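Local coordinates for protein listeriolysin O (Listeria monocytogenes, PDB 4CDB) that binds cholesterol-containing host membranes and, after a major conformational change, inserts into them to form oligomeric pores that lyse cells, at residues Met1-Ser6 against Val222-Arg227; Thr115-Leu120 against Asp127-Val132; Gln392-Trp397 against Ser416-Ser421. All coordinates share one frame; numbering follows the deposited sequence.

Contact 1 (Met1-Ser6 against Val222-Arg227); sequences MAPPAS and VNEPTR
Pro-3, Pro-4 and Ser-6 of the extended N-terminal segment lie against Val-222, Asn-223 and Glu-224, a partly buried loop-to-loop contact in which the start of the chain meets the exit of strand 207-222. Residues 3-6 have polyproline II backbone angles, fitting the proline-rich, PEST-like sequence for which the listeriolysin N-terminus is known. The touching parts run 52° apart and no strand pairing joins them, so side chains and waters make the bridges. Pro-3 lays its ring obliquely across the aliphatic part of Glu-224, CB 4.1 Å from Glu-224 CG. The ring of Pro-4 instead sits on the peptide joining Val-222 to Asn-223, with Pro-4 CG 3.5 Å from Asn-223 N.

Asn-223 is central to the contact. With CG placed between its backbone N and carbonyl carbon (chi1 68°), the amide turns toward Ser-6 while CB rests 3.2 Å from Pro-4 O. Its ND2 donates a bent hydrogen bond of 2.9 Å to Ser-6 OG, which lies 26° out of the amide plane. The other end of this buried amide, OD1, accepts from Thr-115 N on strand 114-118; with both ends bonded, its rotation is fixed. Ala-5 turns its methyl away from residues 222-227, and its carbonyl oxygen receives a hydrogen bond from Thr-115 OG1, so the same strand holds both segments.

Two waters bridge the segments. One links backbone to backbone, donating to Pro-4 O and taking the N-H of Glu-224, 2.7 Å from Glu-224 N. The second runs from a side chain to the backbone: it is hydrogen-bonded to Ser-6 OG and accepts from Thr-226 N at 2.9 Å.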
loop_
_atom_site.group_PDB
_atom_site.type_symbol
_atom_site.label_atom_id
_atom_site.label_comp_id
_atom_site.label_asym_id
_atom_site.label_seq_id
_atom_site.Cartn_x
_atom_site.Cartn_y
_atom_site.Cartn_z
ATOM N N MET A 1 7.444 26.379 -5.635
ATOM C CA MET A 1 8.474 27.360 -5.951
ATOM C C MET A 1 9.437 26.862 -7.020
ATOM O O MET A 1 9.620 25.657 -7.204
ATOM C CB MET A 1 9.279 27.727 -4.701
ATOM C CG MET A 1 8.590 28.691 -3.749
ATOM S SD MET A 1 8.311 30.327 -4.451
ATOM C CE MET A 1 6.531 30.303 -4.658
ATOM N N ALA A 2 10.039 27.811 -7.726
ATOM C CA ALA A 2 11.204 27.546 -8.552
ATOM C C ALA A 2 12.404 27.912 -7.687
ATOM O O ALA A 2 12.268 28.709 -6.757
ATOM C CB ALA A 2 11.161 28.397 -9.811
ATOM N N PRO A 3 13.579 27.325 -7.970
ATOM C CA PRO A 3 14.749 27.622 -7.134
ATOM C C PRO A 3 15.100 29.111 -7.110
ATOM O O PRO A 3 15.038 29.770 -8.150
ATOM C CB PRO A 3 15.873 26.814 -7.796
ATOM C CG PRO A 3 15.377 26.504 -9.178
ATOM C CD PRO A 3 13.896 26.364 -9.041
ATOM N N PRO A 4 15.453 29.638 -5.926
ATOM C CA PRO A 4 15.830 31.048 -5.767
ATOM C C PRO A 4 17.171 31.357 -6.427
ATOM O O PRO A 4 17.877 30.443 -6.853
ATOM C CB PRO A 4 15.955 31.202 -4.250
ATOM C CG PRO A 4 16.296 29.838 -3.762
ATOM C CD PRO A 4 15.526 28.903 -4.652
ATOM N N ALA A 5 17.514 32.637 -6.508
ATOM C CA ALA A 5 18.777 33.047 -7.112
ATOM C C ALA A 5 19.949 32.801 -6.164
ATOM O O ALA A 5 19.798 32.875 -4.943
ATOM C CB ALA A 5 18.721 34.512 -7.522
ATOM N N SER A 6 21.114 32.506 -6.731
ATOM C CA SER A 6 22.318 32.278 -5.937
ATOM C C SER A 6 22.785 33.562 -5.257
ATOM O O SER A 6 22.660 34.650 -5.823
ATOM C CB SER A 6 23.440 31.714 -6.813
ATOM O OG SER A 6 23.059 30.483 -7.404
ATOM N N VAL A 222 16.488 25.150 -2.345
ATOM C CA VAL A 222 17.777 25.831 -2.375
ATOM C C VAL A 222 18.097 26.292 -3.794
ATOM O O VAL A 222 17.682 25.657 -4.762
ATOM C CB VAL A 222 18.902 24.886 -1.895
ATOM C CG1 VAL A 222 20.196 25.646 -1.678
ATOM C CG2 VAL A 222 18.493 24.203 -0.611
ATOM N N ASN A 223 18.821 27.402 -3.915
ATOM C CA ASN A 223 19.294 27.876 -5.213
ATOM C C ASN A 223 20.135 26.812 -5.915
ATOM O O ASN A 223 20.810 26.019 -5.262
ATOM C CB ASN A 223 20.127 29.148 -5.043
ATOM C CG ASN A 223 21.440 28.891 -4.326
ATOM O OD1 ASN A 223 21.471 28.705 -3.110
ATOM N ND2 ASN A 223 22.535 28.887 -5.079
ATOM N N GLU A 224 20.085 26.792 -7.244
ATOM C CA GLU A 224 20.925 25.884 -8.016
ATOM C C GLU A 224 22.174 26.612 -8.501
ATOM O O GLU A 224 22.098 27.456 -9.393
ATOM C CB GLU A 224 20.153 25.289 -9.198
ATOM C CG GLU A 224 18.975 24.410 -8.799
ATOM C CD GLU A 224 18.305 23.743 -9.988
ATOM O OE1 GLU A 224 18.722 24.005 -11.136
ATOM O OE2 GLU A 224 17.359 22.954 -9.774
ATOM N N PRO A 225 23.334 26.280 -7.914
ATOM C CA PRO A 225 24.595 26.961 -8.230
ATOM C C PRO A 225 25.040 26.723 -9.670
ATOM O O PRO A 225 24.891 25.615 -10.191
ATOM C CB PRO A 225 25.589 26.319 -7.256
ATOM C CG PRO A 225 25.014 24.974 -6.968
ATOM C CD PRO A 225 23.527 25.178 -6.955
ATOM N N THR A 226 25.578 27.761 -10.302
ATOM C CA THR A 226 26.067 27.651 -11.672
ATOM C C THR A 226 27.413 26.932 -11.725
ATOM O O THR A 226 27.834 26.466 -12.783
ATOM C CB THR A 226 26.216 29.034 -12.332
ATOM O OG1 THR A 226 27.046 29.869 -11.514
ATOM C CG2 THR A 226 24.856 29.695 -12.511
ATOM N N ARG A 227 28.083 26.858 -10.580
ATOM C CA ARG A 227 29.351 26.148 -10.468
ATOM C C ARG A 227 29.269 25.137 -9.336
ATOM O O ARG A 227 28.735 25.442 -8.268
ATOM C CB ARG A 227 30.502 27.119 -10.204
ATOM C CG ARG A 227 30.689 28.175 -11.278
ATOM C CD ARG A 227 31.757 29.182 -10.874
ATOM N NE ARG A 227 33.043 28.537 -10.621
ATOM C CZ ARG A 227 34.101 29.149 -10.099
ATOM N NH1 ARG A 227 34.036 30.431 -9.764
ATOM N NH2 ARG A 227 35.226 28.475 -9.907
HETATM O O HOH W 1 19.104 28.864 -8.724
HETATM O O HOH W 2 25.757 30.202 -8.733
#

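Contact 2 (Thr115-Leu120 against Asp127-Val132); sequences TLSIDL and DNKIVV
Strands 114-118 and 129-132 form an antiparallel beta hairpin, in which Leu-116 and Ile-130 are the hydrogen-bonded pair. Leu-116 N reaches Ile-130 O at 3.0 Å, and Ile-130 N returns the bond to Leu-116 O at 3.0 Å. Toward the loop, Ile-118 N adds a third, to Asn-128 O at 3.0 Å. The strand directions differ by 153°, the usual twist of an antiparallel pair.

The two faces differ in character. On one, Leu-116 CD1 meets a methyl of Val-132, CG2, at 3.9 Å, while Leu-116 CB lies 4.2 Å from Ile-130 CG2; helix 137-152 packs on this apolar side through Ala-143 and Leu-147. On the other, the methyl of Thr-115, CG2, crosses Lys-129 at CB. The lysine chain runs out extended and then bends at its last torsion (chi4 -56°), which leaves NZ 3.9 Å from Ser-117 OG, near but long for a hydrogen bond. Near the loop one water donates to Ile-118 O and Leu-120 O and accepts from Asn-128 ND2, tying the diverging ends together. Strand 114-118 also pairs antiparallel with strand 207-222, making this a beta hairpin joined to a larger antiparallel sheet.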
loop_
_atom_site.group_PDB
_atom_site.type_symbol
_atom_site.label_atom_id
_atom_site.label_comp_id
_atom_site.label_asym_id
_atom_site.label_seq_id
_atom_site.Cartn_x
_atom_site.Cartn_y
_atom_site.Cartn_z
ATOM N N THR A 115 20.977 30.294 -0.864
ATOM C CA THR A 115 19.710 30.982 -0.653
ATOM C C THR A 115 18.589 29.969 -0.462
ATOM O O THR A 115 18.392 29.084 -1.298
ATOM C CB THR A 115 19.352 31.916 -1.828
ATOM O OG1 THR A 115 20.384 32.894 -1.994
ATOM C CG2 THR A 115 18.032 32.627 -1.564
ATOM N N LEU A 116 17.867 30.100 0.646
ATOM C CA LEU A 116 16.702 29.261 0.907
ATOM C C LEU A 116 15.427 29.996 0.514
ATOM O O LEU A 116 15.329 31.215 0.663
ATOM C CB LEU A 116 16.636 28.872 2.383
ATOM C CG LEU A 116 17.733 27.932 2.880
ATOM C CD1 LEU A 116 17.562 27.660 4.367
ATOM C CD2 LEU A 116 17.731 26.630 2.086
ATOM N N SER A 117 14.455 29.247 0.008
ATOM C CA SER A 117 13.168 29.812 -0.375
ATOM C C SER A 117 12.021 28.914 0.084
ATOM O O SER A 117 12.131 27.686 0.041
ATOM C CB SER A 117 13.105 30.025 -1.887
ATOM O OG SER A 117 11.808 30.415 -2.294
ATOM N N ILE A 118 10.927 29.530 0.525
ATOM C CA ILE A 118 9.778 28.788 1.037
ATOM C C ILE A 118 8.547 29.053 0.171
ATOM O O ILE A 118 8.408 30.139 -0.400
ATOM C CB ILE A 118 9.501 29.143 2.521
ATOM C CG1 ILE A 118 8.612 28.086 3.184
ATOM C CG2 ILE A 118 8.897 30.543 2.653
ATOM C CD1 ILE A 118 8.579 28.187 4.697
ATOM N N ASP A 119 7.658 28.067 0.069
ATOM C CA ASP A 119 6.508 28.176 -0.827
ATOM C C ASP A 119 5.183 28.503 -0.131
ATOM O O ASP A 119 4.110 28.262 -0.688
ATOM C CB ASP A 119 6.359 26.897 -1.656
ATOM C CG ASP A 119 6.000 25.690 -0.808
ATOM O OD1 ASP A 119 6.187 25.748 0.425
ATOM O OD2 ASP A 119 5.535 24.680 -1.378
ATOM N N LEU A 120 5.254 29.048 1.080
ATOM C CA LEU A 120 4.044 29.426 1.808
ATOM C C LEU A 120 3.309 30.540 1.062
ATOM O O LEU A 120 3.941 31.433 0.494
ATOM C CB LEU A 120 4.375 29.843 3.245
ATOM C CG LEU A 120 4.618 28.696 4.232
ATOM C CD1 LEU A 120 5.138 29.218 5.561
ATOM C CD2 LEU A 120 3.340 27.901 4.437
ATOM N N ASP A 127 10.216 38.335 0.108
ATOM C CA ASP A 127 9.884 37.861 1.453
ATOM C C ASP A 127 10.139 36.366 1.660
ATOM O O ASP A 127 10.452 35.935 2.772
ATOM C CB ASP A 127 8.418 38.168 1.783
ATOM C CG ASP A 127 8.266 39.292 2.794
ATOM O OD1 ASP A 127 9.213 39.525 3.576
ATOM O OD2 ASP A 127 7.196 39.940 2.814
ATOM N N ASN A 128 9.994 35.575 0.601
ATOM C CA ASN A 128 10.107 34.123 0.728
ATOM C C ASN A 128 11.542 33.588 0.676
ATOM O O ASN A 128 11.757 32.378 0.717
ATOM C CB ASN A 128 9.230 33.412 -0.312
ATOM C CG ASN A 128 9.522 33.859 -1.739
ATOM O OD1 ASN A 128 10.590 34.394 -2.032
ATOM N ND2 ASN A 128 8.567 33.634 -2.635
ATOM N N LYS A 129 12.518 34.488 0.599
ATOM C CA LYS A 129 13.917 34.086 0.473
ATOM C C LYS A 129 14.771 34.579 1.636
ATOM O O LYS A 129 14.437 35.568 2.286
ATOM C CB LYS A 129 14.501 34.597 -0.847
ATOM C CG LYS A 129 13.740 34.155 -2.086
ATOM C CD LYS A 129 14.305 34.807 -3.340
ATOM C CE LYS A 129 13.409 34.557 -4.545
ATOM N NZ LYS A 129 13.174 33.107 -4.778
ATOM N N ILE A 130 15.879 33.886 1.885
ATOM C CA ILE A 130 16.845 34.309 2.897
ATOM C C ILE A 130 18.227 33.711 2.616
ATOM O O ILE A 130 18.345 32.542 2.243
ATOM C CB ILE A 130 16.373 33.957 4.334
ATOM C CG1 ILE A 130 17.361 34.486 5.378
ATOM C CG2 ILE A 130 16.158 32.457 4.487
ATOM C CD1 ILE A 130 16.932 34.231 6.809
ATOM N N VAL A 131 19.266 34.525 2.776
ATOM C CA VAL A 131 20.634 34.076 2.547
ATOM C C VAL A 131 21.226 33.450 3.809
ATOM O O VAL A 131 21.148 34.028 4.893
ATOM C CB VAL A 131 21.534 35.241 2.087
ATOM C CG1 VAL A 131 22.948 34.751 1.829
ATOM C CG2 VAL A 131 20.964 35.886 0.838
ATOM N N VAL A 132 21.799 32.260 3.662
ATOM C CA VAL A 132 22.520 31.608 4.748
ATOM C C VAL A 132 24.008 31.661 4.435
ATOM O O VAL A 132 24.456 31.061 3.461
ATOM C CB VAL A 132 22.102 30.135 4.897
ATOM C CG1 VAL A 132 22.810 29.501 6.089
ATOM C CG2 VAL A 132 20.599 30.028 5.047
HETATM O O HOH W 3 6.458 31.834 -1.043
#

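Contact 3 (Gln392-Trp397 against Ser416-Ser421); sequences QFNISW and SENNKS
The backbones of Phe-393 and Asn-419 meet directly, Asn-419 N donating to Phe-393 O over 2.9 Å almost in line with the carbonyl bond, where a type II turn from Glu-417 to Lys-420 sits beside strand 391-402. A water bridges the two as well: it accepts from Phe-393 N at 2.8 Å and donates to both Glu-417 O and Lys-420 O.

The side chain of Asn-418 takes the place of a neighbouring strand, using both ends of its amide on one residue. OD1 receives the N-H of Ile-395, 2.8 Å from Ile-395 N, in a bond nearly straight at the hydrogen, though tilted out of the plane of the Asn-418 carbonyl. ND2 gives a hydrogen to Ile-395 O at 3.2 Å, but from above the carbonyl plane (57° out of it) and away from a lone pair. Ile-395 also has a backbone bond to Trp-415, so the asparagine continues the pairing of strand 408-414 in the beta sandwich domain, which carries the conserved undecapeptide and the cholesterol-binding motif. The side chains of Phe-393 and Ile-395 face strands 426-432 and 362-385 inside the sandwich. On the side away from them, the amide of Asn-394 stacks on that of Asn-418 with planes 22° apart, their side chains crossing at about a right angle. Alongside, Asn-394 ND2 makes a weak hydrogen bond of 3.3 Å to Asn-419 OD1. Toward the start of the segment, Gln-392 stretches out (chi2 -170°), passing CG over the carbonyl of Lys-420. This carries its NE2 to Ser-421 OG, 2.9 Å away and in the plane of the glutamine amide.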
loop_
_atom_site.group_PDB
_atom_site.type_symbol
_atom_site.label_atom_id
_atom_site.label_comp_id
_atom_site.label_asym_id
_atom_site.label_seq_id
_atom_site.Cartn_x
_atom_site.Cartn_y
_atom_site.Cartn_z
ATOM N N GLN A 392 -39.128 -41.649 -5.554
ATOM C CA GLN A 392 -37.710 -41.958 -5.697
ATOM C C GLN A 392 -36.949 -40.702 -6.092
ATOM O O GLN A 392 -37.364 -39.976 -6.994
ATOM C CB GLN A 392 -37.481 -43.057 -6.739
ATOM C CG GLN A 392 -37.843 -44.457 -6.266
ATOM C CD GLN A 392 -37.374 -45.542 -7.224
ATOM O OE1 GLN A 392 -36.561 -45.292 -8.115
ATOM N NE2 GLN A 392 -37.885 -46.754 -7.040
ATOM N N PHE A 393 -35.833 -40.452 -5.415
ATOM C CA PHE A 393 -35.022 -39.274 -5.688
ATOM C C PHE A 393 -33.746 -39.638 -6.428
ATOM O O PHE A 393 -33.231 -40.749 -6.301
ATOM C CB PHE A 393 -34.663 -38.554 -4.386
ATOM C CG PHE A 393 -35.854 -38.109 -3.593
ATOM C CD1 PHE A 393 -36.444 -38.957 -2.667
ATOM C CD2 PHE A 393 -36.387 -36.842 -3.772
ATOM C CE1 PHE A 393 -37.545 -38.551 -1.936
ATOM C CE2 PHE A 393 -37.488 -36.431 -3.042
ATOM C CZ PHE A 393 -38.066 -37.288 -2.123
ATOM N N ASN A 394 -33.246 -38.691 -7.210
ATOM C CA ASN A 394 -31.923 -38.812 -7.796
ATOM C C ASN A 394 -31.182 -37.486 -7.680
ATOM O O ASN A 394 -31.441 -36.548 -8.435
ATOM C CB ASN A 394 -31.999 -39.264 -9.253
ATOM C CG ASN A 394 -30.652 -39.690 -9.794
ATOM O OD1 ASN A 394 -29.837 -38.856 -10.187
ATOM N ND2 ASN A 394 -30.406 -40.995 -9.808
ATOM N N ILE A 395 -30.274 -37.407 -6.715
ATOM C CA ILE A 395 -29.549 -36.171 -6.472
ATOM C C ILE A 395 -28.049 -36.386 -6.638
ATOM O O ILE A 395 -27.468 -37.274 -6.016
ATOM C CB ILE A 395 -29.861 -35.610 -5.074
ATOM C CG1 ILE A 395 -31.371 -35.424 -4.913
ATOM C CG2 ILE A 395 -29.126 -34.300 -4.847
ATOM C CD1 ILE A 395 -31.787 -34.848 -3.586
ATOM N N SER A 396 -27.434 -35.575 -7.495
ATOM C CA SER A 396 -26.010 -35.693 -7.789
ATOM C C SER A 396 -25.337 -34.325 -7.807
ATOM O O SER A 396 -26.007 -33.294 -7.887
ATOM C CB SER A 396 -25.798 -36.394 -9.134
ATOM O OG SER A 396 -26.408 -35.667 -10.189
ATOM N N TRP A 397 -24.009 -34.329 -7.728
ATOM C CA TRP A 397 -23.219 -33.102 -7.769
ATOM C C TRP A 397 -21.747 -33.403 -8.044
ATOM O O TRP A 397 -21.322 -34.559 -7.997
ATOM C CB TRP A 397 -23.358 -32.324 -6.456
ATOM C CG TRP A 397 -22.819 -33.056 -5.266
ATOM C CD1 TRP A 397 -21.554 -32.974 -4.757
ATOM C CD2 TRP A 397 -23.526 -33.985 -4.437
ATOM N NE1 TRP A 397 -21.432 -33.795 -3.661
ATOM C CE2 TRP A 397 -22.627 -34.427 -3.445
ATOM C CE3 TRP A 397 -24.832 -34.485 -4.437
ATOM C CZ2 TRP A 397 -22.996 -35.345 -2.461
ATOM C CZ3 TRP A 397 -25.193 -35.398 -3.460
ATOM C CH2 TRP A 397 -24.279 -35.818 -2.487
ATOM N N SER A 416 -26.563 -41.287 -1.465
ATOM C CA SER A 416 -26.664 -42.700 -1.125
ATOM C C SER A 416 -28.091 -43.229 -1.247
ATOM O O SER A 416 -28.299 -44.426 -1.440
ATOM C CB SER A 416 -26.146 -42.933 0.292
ATOM O OG SER A 416 -26.938 -42.227 1.228
ATOM N N GLU A 417 -29.071 -42.338 -1.129
ATOM C CA GLU A 417 -30.474 -42.742 -1.165
ATOM C C GLU A 417 -31.069 -42.680 -2.569
ATOM O O GLU A 417 -32.278 -42.827 -2.746
ATOM C CB GLU A 417 -31.308 -41.888 -0.205
ATOM C CG GLU A 417 -30.842 -41.932 1.245
ATOM C CD GLU A 417 -30.998 -43.304 1.881
ATOM O OE1 GLU A 417 -31.837 -44.099 1.406
ATOM O OE2 GLU A 417 -30.285 -43.583 2.868
ATOM N N ASN A 418 -30.217 -42.459 -3.566
ATOM C CA ASN A 418 -30.669 -42.405 -4.953
ATOM C C ASN A 418 -31.369 -43.688 -5.398
ATOM O O ASN A 418 -30.933 -44.791 -5.062
ATOM C CB ASN A 418 -29.501 -42.095 -5.893
ATOM C CG ASN A 418 -29.210 -40.608 -6.000
ATOM O OD1 ASN A 418 -29.837 -39.787 -5.330
ATOM N ND2 ASN A 418 -28.251 -40.256 -6.848
ATOM N N ASN A 419 -32.456 -43.526 -6.147
ATOM C CA ASN A 419 -33.183 -44.644 -6.743
ATOM C C ASN A 419 -33.757 -45.621 -5.716
ATOM O O ASN A 419 -33.928 -46.806 -6.003
ATOM C CB ASN A 419 -32.296 -45.384 -7.752
ATOM C CG ASN A 419 -31.699 -44.457 -8.795
ATOM O OD1 ASN A 419 -32.397 -43.630 -9.381
ATOM N ND2 ASN A 419 -30.396 -44.583 -9.023
ATOM N N LYS A 420 -34.052 -45.120 -4.521
ATOM C CA LYS A 420 -34.680 -45.935 -3.487
ATOM C C LYS A 420 -36.098 -45.447 -3.209
ATOM O O LYS A 420 -36.326 -44.256 -3.012
ATOM C CB LYS A 420 -33.852 -45.917 -2.200
ATOM C CG LYS A 420 -32.461 -46.520 -2.339
ATOM C CD LYS A 420 -31.716 -46.497 -1.010
ATOM C CE LYS A 420 -30.312 -47.074 -1.141
ATOM N NZ LYS A 420 -29.577 -47.053 0.157
ATOM N N SER A 421 -37.050 -46.374 -3.192
ATOM C CA SER A 421 -38.447 -46.027 -2.944
ATOM C C SER A 421 -38.686 -45.527 -1.520
ATOM O O SER A 421 -38.351 -46.201 -0.545
ATOM C CB SER A 421 -39.348 -47.219 -3.242
ATOM O OG SER A 421 -39.315 -47.507 -4.627
HETATM O O HOH W 4 -34.939 -42.166 -3.444
#

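How the contacts relate
Contacts 1 and 2 touch and share strand 114-118: the hairpin of contact 2 is nested in the long loop that contact 1 closes, and Thr-115 and Lys-129 meet the N-terminal segment directly. Contact 2 is the more buried, with regular backbone bonds and an apolar face under a helix. Contact 1, only partly buried, relies on proline rings, one asparagine amide and bridging waters. Contact 3 lies at the far end of the elongated molecule, its centre about 86 Å from the centres of the other two. Also partly buried, it joins a strand to a turn mostly through side-chain amides, where contact 2 joins strand to strand.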